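Local atomic coordinates of bifunctional endomannanase/endoglucanase (Caldanaerobius polysaccharolyticus, PDB entry 3W0K), a protein that probably hydrolyses internal beta-linkages in mannan and cellulose, as a glycoside hydrolase of family 5 built on a beta/alpha barrel. Residues G5-W10 and R40-Y45; C80-R85 and S131-N136; G110-W115 and I155-E160; E170-G175 and G190-G195. All blocks are in the same frame, centred on the assembly; numbering follows the deposited sequence.

Contact 1 of 4, residues G5-W10 and R40-Y45; sequences GFNFQW and RIPVDY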
loop_
_atom_site.group_PDB
_atom_site.type_symbol
_atom_site.label_atom_id
_atom_site.label_comp_id
_atom_site.label_asym_id
_atom_site.label_seq_id
_atom_site.Cartn_x
_atom_site.Cartn_y
_atom_site.Cartn_z
ATOM N N GLY A 5 -9.284 5.614 0.615
ATOM C CA GLY A 5 -9.865 4.293 0.568
ATOM C C GLY A 5 -9.227 3.241 1.438
ATOM O O GLY A 5 -8.739 3.516 2.539
ATOM N N PHE A 6 -9.230 2.020 0.913
ATOM C CA PHE A 6 -8.714 0.864 1.627
ATOM C C PHE A 6 -7.989 -0.107 0.715
ATOM O O PHE A 6 -8.200 -0.123 -0.503
ATOM C CB PHE A 6 -9.882 0.079 2.249
ATOM C CG PHE A 6 -10.706 0.865 3.226
ATOM C CD1 PHE A 6 -10.466 0.761 4.592
ATOM C CD2 PHE A 6 -11.712 1.717 2.783
ATOM C CE1 PHE A 6 -11.218 1.497 5.503
ATOM C CE2 PHE A 6 -12.471 2.461 3.685
ATOM C CZ PHE A 6 -12.222 2.350 5.051
ATOM N N ASN A 7 -7.120 -0.910 1.318
ATOM C CA ASN A 7 -6.434 -1.969 0.593
ATOM C C ASN A 7 -7.318 -3.202 0.798
ATOM O O ASN A 7 -7.947 -3.353 1.853
ATOM C CB ASN A 7 -5.069 -2.281 1.213
ATOM C CG ASN A 7 -4.004 -1.273 0.856
ATOM O OD1 ASN A 7 -3.123 -1.556 0.044
ATOM N ND2 ASN A 7 -4.027 -0.118 1.516
ATOM N N PHE A 8 -7.391 -4.058 -0.215
ATOM C CA PHE A 8 -8.151 -5.298 -0.127
ATOM C C PHE A 8 -7.205 -6.428 -0.491
ATOM O O PHE A 8 -6.423 -6.316 -1.435
ATOM C CB PHE A 8 -9.385 -5.272 -1.030
ATOM C CG PHE A 8 -10.541 -4.511 -0.439
ATOM C CD1 PHE A 8 -11.340 -5.091 0.541
ATOM C CD2 PHE A 8 -10.814 -3.208 -0.847
ATOM C CE1 PHE A 8 -12.398 -4.386 1.108
ATOM C CE2 PHE A 8 -11.867 -2.492 -0.288
ATOM C CZ PHE A 8 -12.663 -3.085 0.694
ATOM N N GLN A 9 -7.275 -7.506 0.281
ATOM C CA GLN A 9 -6.393 -8.652 0.126
ATOM C C GLN A 9 -6.962 -9.845 -0.654
ATOM O O GLN A 9 -6.566 -10.992 -0.423
ATOM C CB GLN A 9 -5.923 -9.084 1.523
ATOM C CG GLN A 9 -4.997 -8.068 2.240
ATOM C CD GLN A 9 -5.688 -6.779 2.698
ATOM O OE1 GLN A 9 -5.135 -5.682 2.563
ATOM N NE2 GLN A 9 -6.876 -6.911 3.268
ATOM N N TRP A 10 -7.814 -9.557 -1.635
ATOM C CA TRP A 10 -8.460 -10.592 -2.447
ATOM C C TRP A 10 -7.517 -11.533 -3.201
ATOM O O TRP A 10 -7.853 -12.694 -3.422
ATOM C CB TRP A 10 -9.442 -9.952 -3.429
ATOM C CG TRP A 10 -10.435 -9.025 -2.781
ATOM C CD1 TRP A 10 -10.958 -9.125 -1.523
ATOM C CD2 TRP A 10 -11.019 -7.858 -3.368
ATOM N NE1 TRP A 10 -11.833 -8.089 -1.290
ATOM C CE2 TRP A 10 -11.889 -7.297 -2.407
ATOM C CE3 TRP A 10 -10.893 -7.231 -4.615
ATOM C CZ2 TRP A 10 -12.631 -6.138 -2.653
ATOM C CZ3 TRP A 10 -11.630 -6.076 -4.860
ATOM C CH2 TRP A 10 -12.488 -5.543 -3.883
ATOM N N ARG A 40 -6.779 -0.170 -3.210
ATOM C CA ARG A 40 -5.465 -0.656 -3.612
ATOM C C ARG A 40 -5.540 -2.173 -3.525
ATOM O O ARG A 40 -6.043 -2.724 -2.543
ATOM C CB ARG A 40 -4.358 -0.117 -2.704
ATOM C CG ARG A 40 -2.958 -0.631 -3.069
ATOM C CD ARG A 40 -1.897 0.154 -2.329
ATOM N NE ARG A 40 -0.525 -0.278 -2.618
ATOM C CZ ARG A 40 0.192 -1.087 -1.843
ATOM N NH1 ARG A 40 -0.333 -1.591 -0.737
ATOM N NH2 ARG A 40 1.485 -1.275 -2.097
ATOM N N ILE A 41 -5.074 -2.841 -4.576
ATOM C CA ILE A 41 -5.106 -4.293 -4.639
ATOM C C ILE A 41 -3.697 -4.880 -4.740
ATOM O O ILE A 41 -3.144 -4.991 -5.836
ATOM C CB ILE A 41 -5.942 -4.774 -5.858
ATOM C CG1 ILE A 41 -7.340 -4.143 -5.837
ATOM C CG2 ILE A 41 -6.068 -6.296 -5.849
ATOM C CD1 ILE A 41 -8.216 -4.624 -4.703
ATOM N N PRO A 42 -3.079 -5.212 -3.594
ATOM C CA PRO A 42 -1.727 -5.791 -3.578
ATOM C C PRO A 42 -1.832 -7.278 -3.921
ATOM O O PRO A 42 -2.508 -8.028 -3.220
ATOM C CB PRO A 42 -1.280 -5.564 -2.133
ATOM C CG PRO A 42 -2.571 -5.663 -1.364
ATOM C CD PRO A 42 -3.532 -4.883 -2.230
ATOM N N VAL A 43 -1.170 -7.701 -4.995
ATOM C CA VAL A 43 -1.259 -9.096 -5.424
ATOM C C VAL A 43 0.046 -9.894 -5.424
ATOM O O VAL A 43 1.138 -9.330 -5.445
ATOM C CB VAL A 43 -1.936 -9.216 -6.822
ATOM C CG1 VAL A 43 -3.270 -8.476 -6.827
ATOM C CG2 VAL A 43 -1.026 -8.676 -7.919
ATOM N N ASP A 44 -0.106 -11.217 -5.409
ATOM C CA ASP A 44 0.998 -12.179 -5.408
ATOM C C ASP A 44 1.073 -12.760 -6.827
ATOM O O ASP A 44 0.136 -13.420 -7.277
ATOM C CB ASP A 44 0.666 -13.284 -4.388
ATOM C CG ASP A 44 1.797 -14.275 -4.170
ATOM O OD1 ASP A 44 2.642 -14.475 -5.066
ATOM O OD2 ASP A 44 1.821 -14.882 -3.081
ATOM N N TYR A 45 2.186 -12.523 -7.521
ATOM C CA TYR A 45 2.348 -13.010 -8.895
ATOM C C TYR A 45 2.262 -14.529 -9.039
ATOM O O TYR A 45 2.048 -15.034 -10.143
ATOM C CB TYR A 45 3.656 -12.488 -9.516
ATOM C CG TYR A 45 4.899 -13.276 -9.160
ATOM C CD1 TYR A 45 5.391 -14.256 -10.021
ATOM C CD2 TYR A 45 5.584 -13.042 -7.972
ATOM C CE1 TYR A 45 6.535 -14.989 -9.708
ATOM C CE2 TYR A 45 6.733 -13.767 -7.647
ATOM C CZ TYR A 45 7.200 -14.740 -8.521
ATOM O OH TYR A 45 8.329 -15.465 -8.217
HETATM O O HOH W 1 -5.276 -8.372 -3.061
#

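Contact 2 of 4, residues C80-R85 and S131-N136; sequences CLNLHR and SFDLVN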
loop_
_atom_site.group_PDB
_atom_site.type_symbol
_atom_site.label_atom_id
_atom_site.label_comp_id
_atom_site.label_asym_id
_atom_site.label_seq_id
_atom_site.Cartn_x
_atom_site.Cartn_y
_atom_site.Cartn_z
ATOM N N CYS A 80 -6.046 0.782 -7.729
ATOM C CA CYS A 80 -4.598 0.829 -7.846
ATOM C C CYS A 80 -4.073 -0.597 -7.733
ATOM O O CYS A 80 -4.125 -1.205 -6.660
ATOM C CB CYS A 80 -3.998 1.704 -6.746
ATOM S SG CYS A 80 -2.197 1.776 -6.797
ATOM N N LEU A 81 -3.610 -1.139 -8.857
ATOM C CA LEU A 81 -3.077 -2.500 -8.909
ATOM C C LEU A 81 -1.614 -2.495 -8.492
ATOM O O LEU A 81 -0.803 -1.768 -9.063
ATOM C CB LEU A 81 -3.213 -3.066 -10.328
ATOM C CG LEU A 81 -2.650 -4.468 -10.575
ATOM C CD1 LEU A 81 -3.404 -5.503 -9.755
ATOM C CD2 LEU A 81 -2.741 -4.795 -12.064
ATOM N N ASN A 82 -1.277 -3.332 -7.515
ATOM C CA ASN A 82 0.087 -3.409 -7.003
ATOM C C ASN A 82 0.658 -4.821 -6.997
ATOM O O ASN A 82 -0.049 -5.777 -6.684
ATOM C CB ASN A 82 0.118 -2.866 -5.561
ATOM C CG ASN A 82 1.405 -3.222 -4.820
ATOM O OD1 ASN A 82 1.401 -4.042 -3.900
ATOM N ND2 ASN A 82 2.513 -2.617 -5.233
ATOM N N LEU A 83 1.928 -4.959 -7.377
ATOM C CA LEU A 83 2.571 -6.265 -7.290
ATOM C C LEU A 83 3.183 -6.270 -5.890
ATOM O O LEU A 83 4.136 -5.532 -5.619
ATOM C CB LEU A 83 3.666 -6.452 -8.347
ATOM C CG LEU A 83 3.233 -6.741 -9.786
ATOM C CD1 LEU A 83 4.461 -7.108 -10.615
ATOM C CD2 LEU A 83 2.230 -7.884 -9.818
ATOM N N HIS A 84 2.560 -7.012 -4.976
ATOM C CA HIS A 84 3.041 -7.098 -3.600
ATOM C C HIS A 84 4.212 -8.066 -3.549
ATOM O O HIS A 84 5.228 -7.801 -2.894
ATOM C CB HIS A 84 1.927 -7.545 -2.662
ATOM C CG HIS A 84 2.273 -7.375 -1.220
ATOM N ND1 HIS A 84 2.840 -8.382 -0.471
ATOM C CD2 HIS A 84 2.191 -6.298 -0.405
ATOM C CE1 HIS A 84 3.098 -7.931 0.744
ATOM N NE2 HIS A 84 2.713 -6.669 0.809
ATOM N N ARG A 85 4.007 -9.238 -4.140
ATOM C CA ARG A 85 5.074 -10.215 -4.287
ATOM C C ARG A 85 5.259 -10.155 -5.796
ATOM O O ARG A 85 4.324 -10.424 -6.562
ATOM C CB ARG A 85 4.685 -11.632 -3.849
ATOM C CG ARG A 85 5.812 -12.643 -4.137
ATOM C CD ARG A 85 5.563 -14.018 -3.533
ATOM N NE ARG A 85 5.633 -14.000 -2.074
ATOM C CZ ARG A 85 6.751 -14.098 -1.361
ATOM N NH1 ARG A 85 7.933 -14.225 -1.958
ATOM N NH2 ARG A 85 6.686 -14.058 -0.034
ATOM N N SER A 131 -4.559 2.758 -11.835
ATOM C CA SER A 131 -3.151 3.126 -11.715
ATOM C C SER A 131 -2.344 1.869 -11.388
ATOM O O SER A 131 -2.896 0.881 -10.895
ATOM C CB SER A 131 -2.935 4.207 -10.646
ATOM O OG SER A 131 -3.333 3.775 -9.359
ATOM N N PHE A 132 -1.049 1.907 -11.697
ATOM C CA PHE A 132 -0.142 0.784 -11.458
ATOM C C PHE A 132 0.895 1.146 -10.396
ATOM O O PHE A 132 1.679 2.072 -10.595
ATOM C CB PHE A 132 0.625 0.429 -12.744
ATOM C CG PHE A 132 -0.223 -0.147 -13.854
ATOM C CD1 PHE A 132 -1.536 -0.557 -13.638
ATOM C CD2 PHE A 132 0.323 -0.299 -15.128
ATOM C CE1 PHE A 132 -2.291 -1.113 -14.673
ATOM C CE2 PHE A 132 -0.423 -0.853 -16.168
ATOM C CZ PHE A 132 -1.733 -1.260 -15.939
ATOM N N ASP A 133 0.901 0.403 -9.290
ATOM C CA ASP A 133 1.850 0.601 -8.184
ATOM C C ASP A 133 2.885 -0.507 -8.408
ATOM O O ASP A 133 2.669 -1.662 -8.046
ATOM C CB ASP A 133 1.104 0.429 -6.856
ATOM C CG ASP A 133 1.962 0.724 -5.641
ATOM O OD1 ASP A 133 3.110 1.204 -5.776
ATOM O OD2 ASP A 133 1.464 0.471 -4.527
ATOM N N LEU A 134 4.019 -0.126 -8.993
ATOM C CA LEU A 134 5.061 -1.067 -9.405
ATOM C C LEU A 134 5.484 -2.222 -8.510
ATOM O O LEU A 134 5.417 -3.386 -8.919
ATOM C CB LEU A 134 6.281 -0.308 -9.937
ATOM C CG LEU A 134 5.959 0.743 -11.006
ATOM C CD1 LEU A 134 7.257 1.217 -11.646
ATOM C CD2 LEU A 134 5.037 0.173 -12.085
ATOM N N VAL A 135 5.939 -1.918 -7.304
ATOM C CA VAL A 135 6.363 -2.973 -6.399
ATOM C C VAL A 135 6.206 -2.501 -4.964
ATOM O O VAL A 135 6.643 -1.410 -4.598
ATOM C CB VAL A 135 7.818 -3.455 -6.715
ATOM C CG1 VAL A 135 8.802 -2.288 -6.704
ATOM C CG2 VAL A 135 8.243 -4.546 -5.734
ATOM N N ASN A 136 5.540 -3.319 -4.159
ATOM C CA ASN A 136 5.303 -2.954 -2.776
ATOM C C ASN A 136 6.548 -2.848 -1.914
ATOM O O ASN A 136 7.411 -3.720 -1.936
ATOM C CB ASN A 136 4.339 -3.941 -2.112
ATOM C CG ASN A 136 4.086 -3.601 -0.653
ATOM O OD1 ASN A 136 3.327 -2.688 -0.347
ATOM N ND2 ASN A 136 4.756 -4.311 0.251
HETATM O O HOH W 2 6.655 -6.247 -1.098
#

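Contact 3 of 4, residues G110-W115 and I155-E160; sequences GFVYQW and IIRTVE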
loop_
_atom_site.group_PDB
_atom_site.type_symbol
_atom_site.label_atom_id
_atom_site.label_comp_id
_atom_site.label_asym_id
_atom_site.label_seq_id
_atom_site.Cartn_x
_atom_site.Cartn_y
_atom_site.Cartn_z
ATOM N N GLY A 110 11.405 -10.440 -16.045
ATOM C CA GLY A 110 10.104 -10.998 -15.713
ATOM C C GLY A 110 9.176 -9.937 -15.147
ATOM O O GLY A 110 7.991 -9.903 -15.468
ATOM N N PHE A 111 9.739 -9.066 -14.313
ATOM C CA PHE A 111 9.016 -7.970 -13.672
ATOM C C PHE A 111 8.492 -6.993 -14.722
ATOM O O PHE A 111 7.313 -6.635 -14.715
ATOM C CB PHE A 111 9.966 -7.251 -12.707
ATOM C CG PHE A 111 9.367 -6.060 -12.010
ATOM C CD1 PHE A 111 8.423 -6.229 -11.004
ATOM C CD2 PHE A 111 9.795 -4.770 -12.316
ATOM C CE1 PHE A 111 7.919 -5.133 -10.310
ATOM C CE2 PHE A 111 9.295 -3.665 -11.624
ATOM C CZ PHE A 111 8.358 -3.847 -10.619
ATOM N N VAL A 112 9.378 -6.555 -15.614
ATOM C CA VAL A 112 9.002 -5.629 -16.676
ATOM C C VAL A 112 7.940 -6.263 -17.579
ATOM O O VAL A 112 6.969 -5.604 -17.957
ATOM C CB VAL A 112 10.244 -5.188 -17.497
ATOM C CG1 VAL A 112 9.826 -4.363 -18.719
ATOM C CG2 VAL A 112 11.176 -4.372 -16.614
ATOM N N TYR A 113 8.102 -7.550 -17.879
ATOM C CA TYR A 113 7.152 -8.274 -18.721
ATOM C C TYR A 113 5.759 -8.298 -18.089
ATOM O O TYR A 113 4.761 -8.111 -18.788
ATOM C CB TYR A 113 7.651 -9.700 -18.980
ATOM C CG TYR A 113 6.641 -10.614 -19.638
ATOM C CD1 TYR A 113 6.290 -10.455 -20.978
ATOM C CD2 TYR A 113 6.035 -11.642 -18.915
ATOM C CE1 TYR A 113 5.357 -11.298 -21.581
ATOM C CE2 TYR A 113 5.106 -12.488 -19.508
ATOM C CZ TYR A 113 4.771 -12.311 -20.837
ATOM O OH TYR A 113 3.837 -13.142 -21.413
ATOM N N GLN A 114 5.697 -8.508 -16.772
ATOM C CA GLN A 114 4.425 -8.538 -16.042
ATOM C C GLN A 114 3.705 -7.212 -16.233
ATOM O O GLN A 114 2.514 -7.176 -16.547
ATOM C CB GLN A 114 4.651 -8.714 -14.536
ATOM C CG GLN A 114 5.498 -9.894 -14.121
ATOM C CD GLN A 114 4.793 -11.213 -14.286
ATOM O OE1 GLN A 114 5.136 -12.006 -15.159
ATOM N NE2 GLN A 114 3.814 -11.467 -13.431
ATOM N N TRP A 115 4.434 -6.122 -16.010
ATOM C CA TRP A 115 3.864 -4.792 -16.145
ATOM C C TRP A 115 3.467 -4.450 -17.571
ATOM O O TRP A 115 2.486 -3.743 -17.786
ATOM C CB TRP A 115 4.786 -3.740 -15.524
ATOM C CG TRP A 115 4.600 -3.675 -14.036
ATOM C CD1 TRP A 115 5.552 -3.863 -13.073
ATOM C CD2 TRP A 115 3.364 -3.449 -13.340
ATOM N NE1 TRP A 115 4.984 -3.771 -11.821
ATOM C CE2 TRP A 115 3.643 -3.519 -11.957
ATOM C CE3 TRP A 115 2.046 -3.201 -13.752
ATOM C CZ2 TRP A 115 2.653 -3.346 -10.980
ATOM C CZ3 TRP A 115 1.060 -3.033 -12.783
ATOM C CH2 TRP A 115 1.371 -3.105 -11.411
ATOM N N ILE A 155 13.202 1.169 -11.833
ATOM C CA ILE A 155 11.939 1.901 -11.880
ATOM C C ILE A 155 11.810 2.637 -13.215
ATOM O O ILE A 155 10.771 2.568 -13.866
ATOM C CB ILE A 155 11.829 2.902 -10.705
ATOM C CG1 ILE A 155 11.764 2.145 -9.373
ATOM C CG2 ILE A 155 10.610 3.805 -10.874
ATOM C CD1 ILE A 155 10.544 1.240 -9.218
ATOM N N ILE A 156 12.886 3.295 -13.638
ATOM C CA ILE A 156 12.886 4.030 -14.902
ATOM C C ILE A 156 12.658 3.087 -16.085
ATOM O O ILE A 156 11.872 3.394 -16.986
ATOM C CB ILE A 156 14.194 4.840 -15.066
ATOM C CG1 ILE A 156 14.213 5.991 -14.053
ATOM C CG2 ILE A 156 14.310 5.394 -16.485
ATOM C CD1 ILE A 156 15.557 6.682 -13.928
ATOM N N ARG A 157 13.295 1.918 -16.055
ATOM C CA ARG A 157 13.124 0.942 -17.125
ATOM C C ARG A 157 11.664 0.487 -17.199
ATOM O O ARG A 157 11.083 0.409 -18.279
ATOM C CB ARG A 157 14.021 -0.282 -16.902
ATOM C CG ARG A 157 13.823 -1.343 -17.971
ATOM C CD ARG A 157 14.534 -2.651 -17.677
ATOM N NE ARG A 157 14.142 -3.650 -18.666
ATOM C CZ ARG A 157 14.343 -4.959 -18.554
ATOM N NH1 ARG A 157 14.950 -5.462 -17.483
ATOM N NH2 ARG A 157 13.893 -5.773 -19.501
ATOM N N THR A 158 11.080 0.201 -16.040
ATOM C CA THR A 158 9.699 -0.265 -15.961
ATOM C C THR A 158 8.703 0.808 -16.397
ATOM O O THR A 158 7.774 0.522 -17.155
ATOM C CB THR A 158 9.375 -0.759 -14.537
ATOM O OG1 THR A 158 10.357 -1.725 -14.142
ATOM C CG2 THR A 158 8.003 -1.421 -14.499
ATOM N N VAL A 159 8.916 2.035 -15.931
ATOM C CA VAL A 159 8.056 3.166 -16.271
ATOM C C VAL A 159 8.079 3.423 -17.779
ATOM O O VAL A 159 7.033 3.638 -18.396
ATOM C CB VAL A 159 8.481 4.435 -15.501
ATOM C CG1 VAL A 159 7.832 5.679 -16.096
ATOM C CG2 VAL A 159 8.087 4.302 -14.033
ATOM N N GLU A 160 9.269 3.365 -18.372
ATOM C CA GLU A 160 9.404 3.581 -19.808
ATOM C C GLU A 160 8.733 2.466 -20.609
ATOM O O GLU A 160 8.117 2.722 -21.646
ATOM C CB GLU A 160 10.879 3.717 -20.193
ATOM C CG GLU A 160 11.499 5.038 -19.735
ATOM C CD GLU A 160 12.959 5.199 -20.134
ATOM O OE1 GLU A 160 13.562 4.237 -20.658
ATOM O OE2 GLU A 160 13.508 6.300 -19.914
#

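Contact 4 of 4, residues E170-G175 and G190-G195; sequences EIVIDG and GVVHSG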
loop_
_atom_site.group_PDB
_atom_site.type_symbol
_atom_site.label_atom_id
_atom_site.label_comp_id
_atom_site.label_asym_id
_atom_site.label_seq_id
_atom_site.Cartn_x
_atom_site.Cartn_y
_atom_site.Cartn_z
ATOM N N GLU A 170 -1.302 6.009 -15.270
ATOM C CA GLU A 170 -0.758 6.583 -14.046
ATOM C C GLU A 170 0.025 5.502 -13.315
ATOM O O GLU A 170 -0.439 4.369 -13.166
ATOM C CB GLU A 170 -1.881 7.124 -13.158
ATOM C CG GLU A 170 -1.403 7.769 -11.862
ATOM C CD GLU A 170 -2.543 8.398 -11.084
ATOM O OE1 GLU A 170 -2.867 7.898 -9.989
ATOM O OE2 GLU A 170 -3.125 9.387 -11.579
ATOM N N ILE A 171 1.224 5.864 -12.880
ATOM C CA ILE A 171 2.118 4.948 -12.191
ATOM C C ILE A 171 2.440 5.456 -10.794
ATOM O O ILE A 171 2.575 6.660 -10.572
ATOM C CB ILE A 171 3.418 4.750 -13.012
ATOM C CG1 ILE A 171 3.083 4.064 -14.341
ATOM C CG2 ILE A 171 4.433 3.919 -12.235
ATOM C CD1 ILE A 171 4.201 4.108 -15.364
ATOM N N VAL A 172 2.517 4.519 -9.854
ATOM C CA VAL A 172 2.812 4.810 -8.458
ATOM C C VAL A 172 4.030 3.991 -8.049
ATOM O O VAL A 172 4.184 2.843 -8.471
ATOM C CB VAL A 172 1.627 4.393 -7.542
ATOM C CG1 VAL A 172 1.914 4.762 -6.091
ATOM C CG2 VAL A 172 0.331 5.032 -8.019
ATOM N N ILE A 173 4.919 4.605 -7.272
ATOM C CA ILE A 173 6.109 3.919 -6.774
ATOM C C ILE A 173 6.172 4.077 -5.261
ATOM O O ILE A 173 5.824 5.135 -4.729
ATOM C CB ILE A 173 7.422 4.433 -7.429
ATOM C CG1 ILE A 173 7.626 5.928 -7.177
ATOM C CG2 ILE A 173 7.414 4.136 -8.922
ATOM C CD1 ILE A 173 9.002 6.424 -7.634
ATOM N N ASP A 174 6.554 3.006 -4.572
ATOM C CA ASP A 174 6.646 2.999 -3.111
ATOM C C ASP A 174 8.006 3.451 -2.605
ATOM O O ASP A 174 9.034 3.188 -3.230
ATOM C CB ASP A 174 6.365 1.596 -2.557
ATOM C CG ASP A 174 4.899 1.196 -2.648
ATOM O OD1 ASP A 174 4.112 1.866 -3.353
ATOM O OD2 ASP A 174 4.535 0.193 -2.000
ATOM N N GLY A 175 8.004 4.099 -1.443
ATOM C CA GLY A 175 9.244 4.568 -0.853
ATOM C C GLY A 175 10.199 3.448 -0.478
ATOM O O GLY A 175 9.794 2.297 -0.279
ATOM N N GLY A 190 7.482 11.896 -13.023
ATOM C CA GLY A 190 6.061 12.110 -13.244
ATOM C C GLY A 190 5.183 10.974 -12.755
ATOM O O GLY A 190 4.183 10.628 -13.387
ATOM N N VAL A 191 5.571 10.386 -11.628
ATOM C CA VAL A 191 4.823 9.288 -11.028
ATOM C C VAL A 191 4.422 9.676 -9.613
ATOM O O VAL A 191 4.962 10.630 -9.047
ATOM C CB VAL A 191 5.665 7.983 -10.965
ATOM C CG1 VAL A 191 6.063 7.543 -12.364
ATOM C CG2 VAL A 191 6.902 8.179 -10.087
ATOM N N VAL A 192 3.444 8.970 -9.060
ATOM C CA VAL A 192 3.007 9.239 -7.697
ATOM C C VAL A 192 3.979 8.559 -6.740
ATOM O O VAL A 192 4.333 7.398 -6.937
ATOM C CB VAL A 192 1.592 8.679 -7.421
ATOM C CG1 VAL A 192 1.194 8.937 -5.968
ATOM C CG2 VAL A 192 0.580 9.306 -8.365
ATOM N N HIS A 193 4.463 9.306 -5.752
ATOM C CA HIS A 193 5.364 8.752 -4.746
ATOM C C HIS A 193 4.495 8.363 -3.560
ATOM O O HIS A 193 3.832 9.208 -2.952
ATOM C CB HIS A 193 6.430 9.770 -4.343
ATOM C CG HIS A 193 7.456 10.010 -5.405
ATOM N ND1 HIS A 193 8.805 10.081 -5.132
ATOM C CD2 HIS A 193 7.330 10.182 -6.742
ATOM C CE1 HIS A 193 9.467 10.286 -6.258
ATOM N NE2 HIS A 193 8.596 10.352 -7.249
ATOM N N SER A 194 4.495 7.073 -3.242
ATOM C CA SER A 194 3.663 6.546 -2.172
ATOM C C SER A 194 4.390 6.224 -0.879
ATOM O O SER A 194 5.290 5.373 -0.845
ATOM C CB SER A 194 2.911 5.309 -2.674
ATOM O OG SER A 194 1.928 4.887 -1.744
ATOM N N GLY A 195 3.956 6.899 0.183
ATOM C CA GLY A 195 4.521 6.710 1.506
ATOM C C GLY A 195 3.682 5.810 2.396
ATOM O O GLY A 195 2.726 5.159 1.945
HETATM O O HOH W 3 2.449 8.434 -14.039
HETATM O O HOH W 4 1.641 2.238 -2.180
#

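Contact 1 of 4, residues G5-W10 and R40-Y45
Asn7 and Arg40 form the parallel bridge between strands 4-7 and 38-44, which with helix 25-33 make the first beta-alpha-beta unit of the TIM barrel. Packing is tight here. Arg40 N donates to Phe6 O (3.1 Å) and Phe8 N to Arg40 O (3.0 Å), bracketing the bridge. Inside the barrel the two side chains run side by side: the Arg40 chain, extended from CG to NE, passes along Asn7 OD1, and NH1 donates to that oxygen at 2.9 Å. OD1 lies in the guanidinium plane, although the amide itself is turned 77° from it. Salt bridges to Glu258 and Asp133 hold the same guanidinium, while Gly257 O and Leu290 O engage Asn7 ND2. On the outer side, Ile41 CD1 fits against Phe8 CB (3.9 Å) and Trp10 CZ3 (3.7 Å), and Phe8 and Trp10 in turn meet helix 25-33. Beyond the bridge the backbones diverge, and a single water spans them, donating to both Phe8 O (2.9 Å) and Pro42 O (2.8 Å).

Contact 2 of 4, residues C80-R85 and S131-N136
Asn82 reaches across to the strand holding Asp133, its ND2 giving a hydrogen bond to Asp133 O (3.0 Å) from above the carbonyl plane. The same oxygen takes a weak bond from Leu83 N (3.4 Å). With Asn82 CG anti to the backbone N (chi1 166°), its amide lies alongside the Asp133 carboxylate, and Asn82 OD1 touches Asn136 CB (3.4 Å). Replacing Asn82 by alanine is likely to leave Asp133 O with just the weak Leu83 bond across these strands and a gap between Asp133 and Asn136. Next, the His84 ring lies beside the Asn136 amide, planes 28° apart, with His84 CD2 3.3 Å from Asn136 CG; His84 NE2 bonds a bound Tris molecule, which may mark the substrate pocket. Asn136 N to Leu83 O (3.0 Å) and Asp133 N to Leu81 O (2.8 Å) fix the register. Further out, Arg40 positions both Asp133 and Asn136. Strands 38-44 and 170-174 flank this pair in the barrel, and helix 105-121 packs over Leu81, Leu83 and Phe132.

Contact 3 of 4, residues G110-W115 and I155-E160
Thr158 packs against Phe111 and Trp115 of the neighbouring helix, and its two branches make different contacts. The hydroxyl OG1 approaches the Phe111 ring at its edge, 3.4 Å from CE2, while hydrogen-bonded to Leu154 O one turn earlier in its own helix. The methyl serves apolar packing: with OG1 beside the backbone N (chi1 -53°), CG2 stands anti to it and meets Trp115 CD1 at 3.7 Å. The two rings also brace each other, Trp115 CD1 lying 3.7 Å above one face of Phe111. The extended Arg157 chain crosses Val112 at about a right angle, so that Val112 CG2 sits over one face of the guanidinium, 3.7 Å from NE; a salt bridge from NH2 to Asp109 holds that group in place. The helix segments, crossing at -29° with their axes 9.6 Å apart, belong to the outer layer of the barrel. Phe111 and Trp115 reach inward to Leu83 of strand 78-83, and Trp115 NE1 bonds Leu134 O, just past strand 130-133.

Contact 4 of 4, residues E170-G175 and G190-G195
Ile173 holds CG1 between its backbone N and carbonyl carbon (chi1 59°) and extends onward (chi2 172°), which carries CD1 over one face of His193. This CH-pi contact is 4.1 Å from CD1 to the ring centroid. The same conformation sets CD1 3.7 Å from Val191 CG2, the two side chains crossing nearly perpendicularly. With an alanine in place of Ile173 no methyl reaches the His193 face, and the ring would probably be freer to turn, with a gap opened beside Val191. Between strands 170-174 and 192-197, a parallel ladder includes Val192 N to Ile171 O (2.9 Å) and Ser194 N to Ile173 O (2.8 Å). On the other face Val172 CG1 packs on Ser194 CB (3.6 Å), and a water links Asp174 OD1 (2.8 Å) to Ser194 OG (2.7 Å), while Asp174 OD2 is salt-bridged to Arg196. Thus the Ile173 face is largely apolar and packs toward the helices, whereas Asp174 brings a water-linked carboxylate, close to that of Asp133, into the barrel interior.

In the fold
From the N terminus, contact 1 comes first, closing the loop through helix 25-33 and joining the first two barrel strands. Contact 2 then pairs strands 78-83 and 130-133 across a loop that includes helix 105-121. Contact 3 starts on that helix and ends on helix 148-165, so contacts 2 and 3 cross along the chain, tying the inner strands to the helical layer outside. Contact 4 follows in series, closing a short loop between the fifth and sixth strands. Neighbouring strands join contacts 1, 2 and 4 into one sheet, through Val43 N to Asn82 O and Phe132 O to Val172 N; Ile155 and Val159 link contact 3 to contact 4.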